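Local coordinates for protein polyketide synthase type I (Bacillus amyloliquefaciens, PDB 5KKU) that probably catalyses dehydration of a growing polyketide chain, as the N-terminal dehydratase domain of a modular synthase from the difficidin assembly line, at residues 172-178 and 235-241; 13-17 and 68-74; 88-94 and 106-112. All coordinates share one frame; numbering follows the deposited sequence.

Interaction 1. Residues 172-178 and 235-241; sequences EELMELT and KTIYTYS
Glu-176 and Tyr-238 face each other at a non-hydrogen-bonded position of two antiparallel strands, and their side chains run alongside one another in the same direction. CG of Glu-176 lies anti to the backbone N (chi1 -170°) and the chain is stretched beyond it, which carries it along the tyrosine ring. Its CB stands 4.1 Å from CE2 of Tyr-238. CG of Glu-176 comes closer, 3.5 Å from CE2 of Tyr-238, and meets CG2 of Thr-236 at 3.8 Å. CD stays beside the ring, and at the tip OE2 accepts from OH of Tyr-238 at 3.2 Å through its anti lone pair. The same hydroxyl has a weak bond to Arg-268. A glutamate suits this place because its methylenes can lie against a ring while its carboxylate reaches the phenol. Further along the face, Tyr-240 gives its OH to OE1 of Glu-172 at 2.8 Å; the carboxylate oxygen lies in the ring plane, at its edge, but is met from above its own carboxylate plane. CD1 of Leu-174 touches CB of both tyrosines, and helix 128-133 packs on Leu-174, Glu-176 and Tyr-238.

The other face carries Glu-173, Met-175, Leu-177, Ile-237, Thr-239 and Ser-241. The buried carboxylate of Glu-173 is bonded by OG of Ser-206 and N of Gly-204. The methyl CE of Met-175 lies 3.7 Å from CG2 of Thr-239, whose OG1 bonds to Ser-200. Leu-177 and Ile-237 pack on helix 194-200, which contains Asp-198, the predicted proton donor. Paired N-H...O=C bonds at Glu-173 with Ser-241, Met-175 with Thr-239 and Leu-177 with Ile-237 fix the register. An antiparallel sheet curled round a helix is the hotdog fold, consistent with the predicted C-terminal hotdog of the dehydratase.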
loop_
_atom_site.group_PDB
_atom_site.type_symbol
_atom_site.label_atom_id
_atom_site.label_comp_id
_atom_site.label_asym_id
_atom_site.label_seq_id
_atom_site.Cartn_x
_atom_site.Cartn_y
_atom_site.Cartn_z
ATOM N N GLU A 172 -19.059 -8.307 5.913
ATOM C CA GLU A 172 -17.760 -8.726 5.434
ATOM C C GLU A 172 -17.542 -8.429 3.970
ATOM O O GLU A 172 -18.439 -8.321 3.235
ATOM C CB GLU A 172 -17.549 -10.215 5.641
ATOM C CG GLU A 172 -17.597 -10.688 7.083
ATOM C CD GLU A 172 -17.737 -12.188 7.211
ATOM O OE1 GLU A 172 -16.816 -12.932 6.966
ATOM O OE2 GLU A 172 -18.808 -12.633 7.562
ATOM N N GLU A 173 -16.295 -8.295 3.593
ATOM C CA GLU A 173 -15.927 -8.037 2.236
ATOM C C GLU A 173 -14.760 -8.886 1.744
ATOM O O GLU A 173 -13.872 -9.215 2.473
ATOM C CB GLU A 173 -15.602 -6.564 2.094
ATOM C CG GLU A 173 -15.144 -6.112 0.748
ATOM C CD GLU A 173 -14.729 -4.671 0.726
ATOM O OE1 GLU A 173 -13.572 -4.389 0.461
ATOM O OE2 GLU A 173 -15.549 -3.821 0.977
ATOM N N LEU A 174 -14.806 -9.227 0.460
ATOM C CA LEU A 174 -13.768 -10.029 -0.174
ATOM C C LEU A 174 -13.468 -9.460 -1.555
ATOM O O LEU A 174 -14.365 -9.333 -2.388
ATOM C CB LEU A 174 -14.207 -11.489 -0.286
ATOM C CG LEU A 174 -13.112 -12.504 -0.618
ATOM C CD1 LEU A 174 -11.827 -12.169 0.125
ATOM C CD2 LEU A 174 -13.572 -13.917 -0.291
ATOM N N MET A 175 -12.208 -9.116 -1.795
ATOM C CA MET A 175 -11.810 -8.547 -3.077
ATOM C C MET A 175 -10.914 -9.469 -3.900
ATOM O O MET A 175 -9.757 -9.704 -3.549
ATOM C CB MET A 175 -11.118 -7.198 -2.868
ATOM C CG MET A 175 -12.060 -6.068 -2.488
ATOM S SD MET A 175 -11.224 -4.475 -2.363
ATOM C CE MET A 175 -9.963 -4.850 -1.147
ATOM N N GLU A 176 -11.458 -9.981 -4.999
ATOM C CA GLU A 176 -10.728 -10.843 -5.877
ATOM C C GLU A 176 -9.917 -9.972 -6.781
ATOM O O GLU A 176 -10.441 -9.236 -7.546
ATOM C CB GLU A 176 -11.672 -11.741 -6.655
ATOM C CG GLU A 176 -10.958 -12.832 -7.409
ATOM C CD GLU A 176 -11.888 -13.689 -8.196
ATOM O OE1 GLU A 176 -12.752 -13.149 -8.847
ATOM O OE2 GLU A 176 -11.760 -14.900 -8.175
ATOM N N LEU A 177 -8.617 -10.031 -6.651
ATOM C CA LEU A 177 -7.751 -9.172 -7.394
ATOM C C LEU A 177 -6.761 -9.913 -8.258
ATOM O O LEU A 177 -6.141 -10.839 -7.824
ATOM C CB LEU A 177 -7.026 -8.268 -6.417
ATOM C CG LEU A 177 -7.929 -7.393 -5.575
ATOM C CD1 LEU A 177 -7.284 -6.947 -4.306
ATOM C CD2 LEU A 177 -8.297 -6.209 -6.395
ATOM N N THR A 178 -6.595 -9.471 -9.491
ATOM C CA THR A 178 -5.613 -10.001 -10.410
ATOM C C THR A 178 -4.878 -8.888 -11.134
ATOM O O THR A 178 -5.437 -7.912 -11.499
ATOM C CB THR A 178 -6.213 -10.958 -11.426
ATOM O OG1 THR A 178 -6.808 -12.044 -10.750
ATOM C CG2 THR A 178 -5.199 -11.531 -12.256
ATOM N N LYS A 235 -0.920 -15.319 -8.455
ATOM C CA LYS A 235 -1.507 -14.546 -9.504
ATOM C C LYS A 235 -2.773 -13.831 -9.090
ATOM O O LYS A 235 -3.002 -12.737 -9.468
ATOM C CB LYS A 235 -1.776 -15.429 -10.686
ATOM C CG LYS A 235 -0.562 -15.716 -11.523
ATOM C CD LYS A 235 -0.880 -16.601 -12.694
ATOM C CE LYS A 235 0.395 -17.016 -13.397
ATOM N NZ LYS A 235 0.243 -18.149 -14.348
ATOM N N THR A 236 -3.621 -14.476 -8.326
ATOM C CA THR A 236 -4.800 -13.822 -7.828
ATOM C C THR A 236 -4.813 -13.883 -6.321
ATOM O O THR A 236 -4.569 -14.890 -5.766
ATOM C CB THR A 236 -6.093 -14.502 -8.315
ATOM O OG1 THR A 236 -6.139 -14.563 -9.729
ATOM C CG2 THR A 236 -7.314 -13.809 -7.799
ATOM N N ILE A 237 -5.118 -12.778 -5.675
ATOM C CA ILE A 237 -5.305 -12.745 -4.245
ATOM C C ILE A 237 -6.703 -12.400 -3.792
ATOM O O ILE A 237 -7.519 -11.919 -4.544
ATOM C CB ILE A 237 -4.346 -11.813 -3.538
ATOM C CG1 ILE A 237 -4.610 -10.381 -3.953
ATOM C CG2 ILE A 237 -2.914 -12.209 -3.781
ATOM C CD1 ILE A 237 -3.960 -9.347 -3.108
ATOM N N TYR A 238 -6.973 -12.628 -2.534
ATOM C CA TYR A 238 -8.273 -12.386 -1.970
ATOM C C TYR A 238 -8.162 -11.616 -0.702
ATOM O O TYR A 238 -7.842 -12.166 0.294
ATOM C CB TYR A 238 -9.004 -13.700 -1.752
ATOM C CG TYR A 238 -9.161 -14.501 -3.002
ATOM C CD1 TYR A 238 -8.149 -15.266 -3.489
ATOM C CD2 TYR A 238 -10.311 -14.473 -3.679
ATOM C CE1 TYR A 238 -8.293 -15.951 -4.633
ATOM C CE2 TYR A 238 -10.464 -15.156 -4.823
ATOM C CZ TYR A 238 -9.470 -15.911 -5.279
ATOM O OH TYR A 238 -9.665 -16.563 -6.399
ATOM N N THR A 239 -8.422 -10.340 -0.790
ATOM C CA THR A 239 -8.357 -9.448 0.305
ATOM C C THR A 239 -9.639 -9.441 1.135
ATOM O O THR A 239 -10.641 -8.962 0.725
ATOM C CB THR A 239 -7.953 -8.035 -0.176
ATOM O OG1 THR A 239 -6.657 -8.088 -0.772
ATOM C CG2 THR A 239 -7.933 -7.088 0.967
ATOM N N TYR A 240 -9.585 -9.978 2.324
ATOM C CA TYR A 240 -10.701 -10.041 3.168
ATOM C C TYR A 240 -10.694 -8.920 4.198
ATOM O O TYR A 240 -9.675 -8.601 4.742
ATOM C CB TYR A 240 -10.697 -11.374 3.859
ATOM C CG TYR A 240 -11.674 -11.493 4.964
ATOM C CD1 TYR A 240 -12.943 -11.908 4.725
ATOM C CD2 TYR A 240 -11.325 -11.221 6.237
ATOM C CE1 TYR A 240 -13.848 -12.004 5.709
ATOM C CE2 TYR A 240 -12.232 -11.323 7.243
ATOM C CZ TYR A 240 -13.494 -11.729 6.964
ATOM O OH TYR A 240 -14.401 -11.823 7.906
ATOM N N SER A 241 -11.842 -8.356 4.475
ATOM C CA SER A 241 -12.000 -7.283 5.417
ATOM C C SER A 241 -13.358 -7.381 6.162
ATOM O O SER A 241 -14.338 -7.757 5.609
ATOM C CB SER A 241 -11.818 -5.986 4.662
ATOM O OG SER A 241 -12.145 -4.860 5.369
#

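Interaction 2. Residues 13-17 and 68-74; sequences QKISH and TSEEFDK
His-17 and Thr-68 meet where strand 9-15 gives way to a loop, in what is predicted to be the N-terminal hotdog fold of the dehydratase. ND1 of His-17 and OG1 of Thr-68 share a hydrogen bond of 2.9 Å, with the hydroxyl near the ring plane at its edge. Setting CG of His-17 anti to the backbone N (chi1 -174°) lays the imidazole over the peptide link between Ser-69 and Glu-70. One ring face thus rests on backbone: the carbonyl carbon of Ser-69 lies toward the rim and N of Glu-70 over the centre, 3.4 Å above the plane. A flat ring with polar nitrogens fits here, since it can lie flat over a peptide and still bond at its edge. The carboxylate of Glu-70 stands near NE2, its plane turned 70° to the ring.

The backbone of His-17 is gripped as well: its N-H points almost straight (170°) at OD1 of Asp-73, 3.0 Å from N of His-17, and meets it from above the carboxylate plane. A short acidic side chain serves well here, reaching an amide just beyond the last strand pair. That pair is Ile-15 with Lys-74, joined by two backbone bonds and antiparallel.

Farther out, the loop from Thr-68 that leads into strand 73-83 at Asp-73 is braced from within and from its neighbours. Arg-31 of strand 30-33 bonds to the backbone of Thr-68 and to O of His-17, while Lys-74 curls back so that NZ reaches O of Val-67. Inside the loop Ser-69 forms an ST turn, its OG accepting from N of Glu-71 at 3.0 Å.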
loop_
_atom_site.group_PDB
_atom_site.type_symbol
_atom_site.label_atom_id
_atom_site.label_comp_id
_atom_site.label_asym_id
_atom_site.label_seq_id
_atom_site.Cartn_x
_atom_site.Cartn_y
_atom_site.Cartn_z
ATOM N N GLN A 13 17.699 3.542 -3.154
ATOM C CA GLN A 13 16.753 3.049 -4.141
ATOM C C GLN A 13 16.362 4.142 -5.121
ATOM O O GLN A 13 16.287 5.250 -4.763
ATOM C CB GLN A 13 15.537 2.516 -3.469
ATOM C CG GLN A 13 15.744 1.281 -2.635
ATOM C CD GLN A 13 15.934 0.073 -3.461
ATOM O OE1 GLN A 13 15.002 -0.438 -4.008
ATOM N NE2 GLN A 13 17.138 -0.333 -3.611
ATOM N N LYS A 14 16.096 3.783 -6.354
ATOM C CA LYS A 14 15.754 4.760 -7.362
ATOM C C LYS A 14 14.329 4.687 -7.857
ATOM O O LYS A 14 13.907 3.695 -8.313
ATOM C CB LYS A 14 16.673 4.614 -8.546
ATOM C CG LYS A 14 18.123 4.559 -8.189
ATOM C CD LYS A 14 18.974 4.796 -9.396
ATOM C CE LYS A 14 20.408 5.023 -9.014
ATOM N NZ LYS A 14 20.897 3.946 -8.130
ATOM N N ILE A 15 13.585 5.754 -7.758
ATOM C CA ILE A 15 12.263 5.839 -8.339
ATOM C C ILE A 15 12.264 6.839 -9.489
ATOM O O ILE A 15 12.178 7.997 -9.294
ATOM C CB ILE A 15 11.218 6.278 -7.323
ATOM C CG1 ILE A 15 11.108 5.320 -6.163
ATOM C CG2 ILE A 15 9.875 6.432 -7.974
ATOM C CD1 ILE A 15 10.899 3.882 -6.532
ATOM N N SER A 16 12.382 6.361 -10.704
ATOM C CA SER A 16 12.376 7.252 -11.844
ATOM C C SER A 16 10.995 7.620 -12.341
ATOM O O SER A 16 10.055 6.967 -12.052
ATOM C CB SER A 16 13.192 6.672 -12.953
ATOM O OG SER A 16 12.615 5.506 -13.422
ATOM N N HIS A 17 10.904 8.676 -13.107
ATOM C CA HIS A 17 9.672 9.157 -13.697
ATOM C C HIS A 17 9.021 8.119 -14.596
ATOM O O HIS A 17 7.841 8.105 -14.717
ATOM C CB HIS A 17 9.924 10.490 -14.444
ATOM C CG HIS A 17 8.710 11.154 -14.979
ATOM N ND1 HIS A 17 7.732 11.654 -14.172
ATOM C CD2 HIS A 17 8.313 11.399 -16.240
ATOM C CE1 HIS A 17 6.788 12.184 -14.903
ATOM N NE2 HIS A 17 7.108 12.031 -16.167
ATOM N N THR A 68 7.235 12.313 -9.006
ATOM C CA THR A 68 8.182 12.453 -10.099
ATOM C C THR A 68 7.743 13.421 -11.153
ATOM O O THR A 68 6.619 13.783 -11.213
ATOM C CB THR A 68 8.569 11.118 -10.757
ATOM O OG1 THR A 68 7.482 10.598 -11.507
ATOM C CG2 THR A 68 8.917 10.153 -9.759
ATOM N N SER A 69 8.651 13.808 -12.009
ATOM C CA SER A 69 8.397 14.753 -13.049
ATOM C C SER A 69 9.223 14.431 -14.289
ATOM O O SER A 69 10.149 13.698 -14.211
ATOM C CB SER A 69 8.722 16.137 -12.529
ATOM O OG SER A 69 8.663 17.123 -13.496
ATOM N N GLU A 70 8.872 14.977 -15.437
ATOM C CA GLU A 70 9.759 14.974 -16.560
ATOM C C GLU A 70 11.076 15.655 -16.231
ATOM O O GLU A 70 12.096 15.310 -16.757
ATOM C CB GLU A 70 9.117 15.627 -17.743
ATOM C CG GLU A 70 8.040 14.771 -18.327
ATOM C CD GLU A 70 8.562 13.690 -19.243
ATOM O OE1 GLU A 70 9.745 13.767 -19.599
ATOM O OE2 GLU A 70 7.794 12.792 -19.612
ATOM N N GLU A 71 11.000 16.648 -15.362
ATOM C CA GLU A 71 12.121 17.430 -14.961
ATOM C C GLU A 71 13.049 16.749 -13.968
ATOM O O GLU A 71 14.171 17.115 -13.895
ATOM C CB GLU A 71 11.649 18.726 -14.363
ATOM C CG GLU A 71 10.851 19.636 -15.261
ATOM C CD GLU A 71 11.463 19.815 -16.613
ATOM O OE1 GLU A 71 12.523 20.401 -16.678
ATOM O OE2 GLU A 71 10.915 19.353 -17.608
ATOM N N PHE A 72 12.546 15.806 -13.177
ATOM C CA PHE A 72 13.341 15.097 -12.171
ATOM C C PHE A 72 12.899 13.692 -11.791
ATOM O O PHE A 72 11.771 13.390 -11.728
ATOM C CB PHE A 72 13.515 15.909 -10.883
ATOM C CG PHE A 72 12.247 16.385 -10.301
ATOM C CD1 PHE A 72 11.519 15.583 -9.492
ATOM C CD2 PHE A 72 11.762 17.608 -10.616
ATOM C CE1 PHE A 72 10.342 15.994 -8.968
ATOM C CE2 PHE A 72 10.592 18.032 -10.116
ATOM C CZ PHE A 72 9.884 17.224 -9.281
ATOM N N ASP A 73 13.827 12.832 -11.491
ATOM C CA ASP A 73 13.506 11.562 -10.898
ATOM C C ASP A 73 13.615 11.671 -9.385
ATOM O O ASP A 73 13.686 12.746 -8.858
ATOM C CB ASP A 73 14.439 10.493 -11.409
ATOM C CG ASP A 73 14.363 10.313 -12.884
ATOM O OD1 ASP A 73 13.294 10.442 -13.448
ATOM O OD2 ASP A 73 15.368 10.020 -13.474
ATOM N N LYS A 74 13.646 10.568 -8.677
ATOM C CA LYS A 74 13.890 10.598 -7.260
ATOM C C LYS A 74 14.868 9.551 -6.812
ATOM O O LYS A 74 14.849 8.483 -7.285
ATOM C CB LYS A 74 12.606 10.463 -6.477
ATOM C CG LYS A 74 11.683 11.611 -6.597
ATOM C CD LYS A 74 12.249 12.844 -5.998
ATOM C CE LYS A 74 11.245 13.430 -5.072
ATOM N NZ LYS A 74 10.179 14.177 -5.768
#

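Interaction 3. Residues 88-94 and 106-112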
loop_
_atom_site.group_PDB
_atom_site.type_symbol
_atom_site.label_atom_id
_atom_site.label_comp_id
_atom_site.label_asym_id
_atom_site.label_seq_id
_atom_site.Cartn_x
_atom_site.Cartn_y
_atom_site.Cartn_z
ATOM N N LYS A 88 14.712 0.517 13.634
ATOM C CA LYS A 88 13.958 1.593 13.097
ATOM C C LYS A 88 14.315 1.807 11.653
ATOM O O LYS A 88 15.432 1.737 11.267
ATOM C CB LYS A 88 14.141 2.855 13.890
ATOM C CG LYS A 88 13.270 4.010 13.451
ATOM C CD LYS A 88 13.848 5.283 14.012
ATOM C CE LYS A 88 13.191 6.543 13.489
ATOM N NZ LYS A 88 11.813 6.681 13.986
ATOM N N VAL A 89 13.310 2.046 10.840
ATOM C CA VAL A 89 13.522 2.299 9.451
ATOM C C VAL A 89 12.927 3.614 9.000
ATOM O O VAL A 89 11.811 3.925 9.273
ATOM C CB VAL A 89 12.992 1.168 8.584
ATOM C CG1 VAL A 89 13.173 1.482 7.123
ATOM C CG2 VAL A 89 13.682 -0.116 8.921
ATOM N N GLU A 90 13.688 4.379 8.257
ATOM C CA GLU A 90 13.171 5.603 7.702
ATOM C C GLU A 90 13.531 5.757 6.254
ATOM O O GLU A 90 14.639 5.470 5.876
ATOM C CB GLU A 90 13.674 6.787 8.479
ATOM C CG GLU A 90 13.059 6.905 9.838
ATOM C CD GLU A 90 13.679 8.002 10.646
ATOM O OE1 GLU A 90 12.977 8.938 11.026
ATOM O OE2 GLU A 90 14.891 7.921 10.875
ATOM N N ILE A 91 12.596 6.241 5.482
ATOM C CA ILE A 91 12.814 6.513 4.089
ATOM C C ILE A 91 12.718 7.999 3.777
ATOM O O ILE A 91 11.758 8.657 4.049
ATOM C CB ILE A 91 11.842 5.748 3.229
ATOM C CG1 ILE A 91 11.925 4.275 3.509
ATOM C CG2 ILE A 91 12.095 6.059 1.776
ATOM C CD1 ILE A 91 10.983 3.489 2.693
ATOM N N THR A 92 13.748 8.543 3.193
ATOM C CA THR A 92 13.686 9.897 2.731
ATOM C C THR A 92 13.966 9.890 1.251
ATOM O O THR A 92 14.312 8.900 0.729
ATOM C CB THR A 92 14.697 10.794 3.451
ATOM O OG1 THR A 92 15.996 10.290 3.254
ATOM C CG2 THR A 92 14.411 10.837 4.843
ATOM N N SER A 93 13.868 11.038 0.618
ATOM C CA SER A 93 14.122 11.132 -0.797
ATOM C C SER A 93 14.557 12.485 -1.300
ATOM O O SER A 93 14.375 13.474 -0.670
ATOM C CB SER A 93 12.915 10.674 -1.578
ATOM O OG SER A 93 11.786 11.313 -1.143
ATOM N N GLU A 94 15.079 12.517 -2.499
ATOM C CA GLU A 94 15.670 13.693 -3.049
ATOM C C GLU A 94 15.532 13.724 -4.527
ATOM O O GLU A 94 15.469 12.711 -5.102
ATOM C CB GLU A 94 17.138 13.648 -2.699
ATOM C CG GLU A 94 17.978 14.819 -3.053
ATOM C CD GLU A 94 19.431 14.458 -3.188
ATOM O OE1 GLU A 94 19.885 13.533 -2.552
ATOM O OE2 GLU A 94 20.120 15.139 -3.923
ATOM N N ARG A 106 15.718 17.080 1.553
ATOM C CA ARG A 106 15.243 15.723 1.624
ATOM C C ARG A 106 13.903 15.639 2.302
ATOM O O ARG A 106 13.754 16.100 3.403
ATOM C CB ARG A 106 16.232 14.867 2.348
ATOM C CG ARG A 106 17.622 15.010 1.842
ATOM C CD ARG A 106 18.422 13.763 2.003
ATOM N NE ARG A 106 19.641 13.784 1.228
ATOM C CZ ARG A 106 20.590 12.902 1.362
ATOM N NH1 ARG A 106 20.454 11.959 2.222
ATOM N NH2 ARG A 106 21.649 12.951 0.632
ATOM N N ASP A 107 12.969 14.997 1.654
ATOM C CA ASP A 107 11.663 14.789 2.198
ATOM C C ASP A 107 11.597 13.527 3.000
ATOM O O ASP A 107 12.169 12.557 2.647
ATOM C CB ASP A 107 10.619 14.735 1.099
ATOM C CG ASP A 107 10.336 16.063 0.513
ATOM O OD1 ASP A 107 10.145 17.033 1.226
ATOM O OD2 ASP A 107 10.292 16.138 -0.688
ATOM N N GLU A 108 10.888 13.548 4.092
ATOM C CA GLU A 108 10.653 12.312 4.790
ATOM C C GLU A 108 9.418 11.639 4.220
ATOM O O GLU A 108 8.389 12.236 4.066
ATOM C CB GLU A 108 10.533 12.547 6.255
ATOM C CG GLU A 108 11.683 13.305 6.819
ATOM C CD GLU A 108 11.656 13.421 8.306
ATOM O OE1 GLU A 108 10.603 13.369 8.915
ATOM O OE2 GLU A 108 12.724 13.575 8.865
ATOM N N ASN A 109 9.557 10.388 3.870
ATOM C CA ASN A 109 8.508 9.669 3.205
ATOM C C ASN A 109 7.808 8.650 4.053
ATOM O O ASN A 109 6.660 8.483 3.950
ATOM C CB ASN A 109 9.010 9.079 1.897
ATOM C CG ASN A 109 9.553 10.126 0.958
ATOM O OD1 ASN A 109 10.691 10.104 0.594
ATOM N ND2 ASN A 109 8.736 11.042 0.600
ATOM N N MET A 110 8.535 8.042 4.957
ATOM C CA MET A 110 8.002 7.003 5.777
ATOM C C MET A 110 8.895 6.542 6.908
ATOM O O MET A 110 10.086 6.567 6.796
ATOM C CB MET A 110 7.641 5.838 4.909
ATOM C CG MET A 110 6.936 4.747 5.623
ATOM S SD MET A 110 7.127 3.209 4.803
ATOM C CE MET A 110 8.200 2.365 5.941
ATOM N N GLU A 111 8.280 6.109 7.996
ATOM C CA GLU A 111 8.958 5.488 9.106
ATOM C C GLU A 111 8.225 4.289 9.643
ATOM O O GLU A 111 7.076 4.206 9.554
ATOM C CB GLU A 111 9.217 6.478 10.215
ATOM C CG GLU A 111 8.014 6.829 11.038
ATOM C CD GLU A 111 8.352 7.639 12.254
ATOM O OE1 GLU A 111 8.632 8.819 12.093
ATOM O OE2 GLU A 111 8.311 7.090 13.355
ATOM N N CYS A 112 8.931 3.317 10.145
ATOM C CA CYS A 112 8.307 2.193 10.807
ATOM C C CYS A 112 9.284 1.481 11.729
ATOM O O CYS A 112 10.417 1.828 11.776
ATOM C CB CYS A 112 7.733 1.213 9.801
ATOM S SG CYS A 112 8.913 0.363 8.777
#
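Ile-91 pairs with Asn-109 and Met-110 together, a classic beta bulge in the antiparallel strands 86-97 and 107-116 of the predicted N-terminal hotdog fold. O of Ile-91 takes a bond of 2.8 Å from N of Asn-109 and a weak one of 3.4 Å from N of Met-110, so that one carbonyl serves two amides. Its branched, apolar side chain suits the buried face shared with Val-89, Met-110 and Cys-112, and there it packs on Leu-42 of helix 37-49, with CD1 of Ile-91 4.4 Å from SD of Met-110.

The extra residue of the bulge turns the side chain of Asn-109 toward Ser-93. OG of Ser-93 donates to OD1 of Asn-109; the modelled separation is implausibly short, so its exact length is doubtful. Ser-93 and Asn-109 are buried polar residues, each able to satisfy the other, and ND2 of Asn-109 bonds to O of Gln-64.

Arg-106, exposed and extended from CG to NE, crosses the side chain of the buried Glu-94 at a slant. NH2 of Arg-106 lies 3.7 Å from OE1 of Glu-94, a long salt bridge: the two planes are only 14° apart, yet the oxygen sits well off the guanidinium plane and no N-H aims at it. That oxygen is instead bonded by the hydroxyl of Tyr-77, and OE2 of Glu-94 accepts from N of Gly-103.

Interactions 2 and 3 belong to the same predicted hotdog half: strands 73-83 and 86-97 are neighbours in the sheet, and CD of Lys-74 comes within 3.3 Å of O of Glu-94. Interaction 1 lies in the other half, across the centre of the chain, about 31 Å and 30 Å, centre to centre, from interactions 2 and 3. All three are partly buried. Interactions 1 and 3 are strand pairs: interaction 1 has a helix on each face and adds phenol-carboxylate bonds, whereas interaction 3 has helix 37-49 against its apolar face and ion pairs on the other. Interaction 2, at a strand end, has a single bridge and relies on a histidine and side-chain-to-backbone bonds.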